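Local atomic coordinates of fibrinogen-binding protein (PDB entry 3T49), a protein that probably helps Staphylococcus aureus evade immunity as a secreted virulence factor of the SCIN family, inhibiting complement at the C3b-containing convertase. Residues Asn27-Tyr30 with Lys31-Met35. Sequence-based numbering, arbitrary orientation. Where two conformers were deposited one is given.
With SO4 (sulfate ion), chain F; SO4 (sulfate ion), chain G.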
# COMPACT_ATOMS: atom_id res chain seq x y z
N ASN A 27 10.84 11.69 -1.41
CA ASN A 27 11.33 11.29 -2.74
C ASN A 27 10.20 10.63 -3.50
O ASN A 27 9.41 9.90 -2.92
CB ASN A 27 12.48 10.27 -2.59
CG ASN A 27 13.10 9.84 -3.94
OD1 ASN A 27 12.60 8.95 -4.66
ND2 ASN A 27 14.25 10.43 -4.25
N PRO A 28 10.13 10.84 -4.83
CA PRO A 28 9.07 10.20 -5.64
C PRO A 28 8.93 8.68 -5.50
O PRO A 28 7.86 8.15 -5.80
CB PRO A 28 9.48 10.57 -7.06
CG PRO A 28 10.20 11.84 -6.94
CD PRO A 28 10.96 11.75 -5.64
N TYR A 29 9.96 7.98 -5.04
CA TYR A 29 9.88 6.55 -4.80
C TYR A 29 8.64 6.19 -3.98
O TYR A 29 7.99 5.18 -4.26
CB TYR A 29 11.15 6.05 -4.07
CG TYR A 29 11.02 4.65 -3.55
CD1 TYR A 29 11.25 3.55 -4.37
CD2 TYR A 29 10.64 4.42 -2.23
CE1 TYR A 29 11.10 2.28 -3.90
CE2 TYR A 29 10.47 3.15 -1.76
CZ TYR A 29 10.72 2.07 -2.59
OH TYR A 29 10.55 0.78 -2.13
N TYR A 30 8.35 6.97 -2.93
CA TYR A 30 7.34 6.54 -1.99
C TYR A 30 5.96 6.51 -2.64
O TYR A 30 5.26 5.50 -2.58
CB TYR A 30 7.41 7.40 -0.69
CG TYR A 30 8.73 7.15 -0.02
CD1 TYR A 30 8.92 6.00 0.75
CD2 TYR A 30 9.80 8.00 -0.24
CE1 TYR A 30 10.16 5.74 1.30
CE2 TYR A 30 11.06 7.73 0.33
CZ TYR A 30 11.19 6.60 1.08
OH TYR A 30 12.43 6.31 1.62
N LYS A 31 5.58 7.59 -3.29
CA LYS A 31 4.28 7.61 -3.96
C LYS A 31 4.20 6.57 -5.07
O LYS A 31 3.17 5.92 -5.23
CB LYS A 31 3.99 9.00 -4.49
CG LYS A 31 2.54 9.11 -4.99
CD LYS A 31 2.18 10.53 -5.38
CE LYS A 31 0.90 10.51 -6.22
NZ LYS A 31 1.20 10.10 -7.65
N ARG A 32 5.25 6.40 -5.86
CA ARG A 32 5.13 5.43 -6.94
C ARG A 32 5.05 4.00 -6.43
O ARG A 32 4.39 3.18 -7.06
CB ARG A 32 6.18 5.63 -8.06
CG ARG A 32 7.57 5.22 -7.72
CD ARG A 32 8.46 5.07 -9.00
NE ARG A 32 9.85 4.91 -8.57
CZ ARG A 32 10.69 5.91 -8.36
NH1 ARG A 32 10.35 7.17 -8.56
NH2 ARG A 32 11.91 5.64 -7.92
N THR A 33 5.64 3.71 -5.26
CA THR A 33 5.49 2.40 -4.66
C THR A 33 4.05 2.19 -4.15
O THR A 33 3.46 1.11 -4.34
CB THR A 33 6.56 2.19 -3.56
OG1 THR A 33 7.85 2.34 -4.14
CG2 THR A 33 6.43 0.81 -2.96
N ILE A 34 3.49 3.22 -3.56
CA ILE A 34 2.09 3.14 -3.18
C ILE A 34 1.19 2.90 -4.40
O ILE A 34 0.34 2.02 -4.40
CB ILE A 34 1.65 4.38 -2.43
CG1 ILE A 34 2.37 4.49 -1.08
CG2 ILE A 34 0.14 4.34 -2.22
CD1 ILE A 34 2.28 5.86 -0.46
N MET A 35 1.42 3.63 -5.50
CA MET A 35 0.55 3.53 -6.68
C MET A 35 0.65 2.18 -7.34
O MET A 35 -0.35 1.62 -7.78
CB MET A 35 0.89 4.64 -7.67
CG MET A 35 0.70 6.05 -7.14
SD MET A 35 -0.97 6.39 -6.53
CE MET A 35 -1.92 6.11 -8.01
S SO4 F . 11.74 1.72 -8.14
O1 SO4 F . 10.35 2.15 -8.24
O2 SO4 F . 12.16 1.18 -9.43
O3 SO4 F . 12.58 2.86 -7.77
O4 SO4 F . 11.85 0.69 -7.12
S SO4 G . 2.27 13.62 -8.32
O1 SO4 G . 0.93 13.08 -8.10
O2 SO4 G . 2.26 14.45 -9.52
O3 SO4 G . 2.71 14.43 -7.19
O4 SO4 G . 3.20 12.51 -8.51
O HOH W 1 6.73 10.35 -3.01
O HOH W 2 13.46 8.14 -6.76
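Thr-33 sets its hydroxyl over one face of the Tyr-29 ring, with OG1 3.3 Å from CE1; a sulfate ion, probably from the crystallisation liquor, lies at the ring's edge, O3 in the plane. Tyr-30 CE1 lies in plane at the edge too, while Tyr-29 CD2 stands 3.7 Å above the centre of one face of the Tyr-30 ring. The Arg-32 guanidinium lays one face on the backbone of Tyr-29, CZ 3.7 Å from CA, and turns its edge to the same sulfate. There NE donates to O1 (2.8 Å) and NH2 to O3 (2.9 Å), both nearly straight, a two-pronged grip that fixes the rotation of the guanidinium. CG of Arg-32 sits between its own N and carbonyl carbon (chi1 74°), which bends the otherwise extended chain back along the helix toward Pro-28.

Residues 28-35 form the first two turns of helix 28-47, in a small all-helical protein of the SCIN family. Asn-27 is the N-cap: its OD1 accepts from Tyr-29 N at 2.8 Å. A water joins Asn-27 O to Lys-31 N. Regular i to i+4 bonds follow from Arg-32 N to Pro-28 O and from Ile-34 N to Tyr-30 O. Tyr-29 O takes two donors, Thr-33 N at 2.9 Å and Thr-33 OG1 at 2.8 Å, which reach it from opposite faces of the carbonyl plane. With OG1 beside its own backbone N (chi1 -58°), the hydroxyl can both bind this carbonyl and lie over the rim of the tyrosine ring. Tyr-29 and Tyr-30 touch Ile-63 of helix 50-72, while Ile-34 meets Ile-67 there and Tyr-19 of helix 16-22. Lys-31 NZ donates to O4 of another sulfate, probably of the same origin.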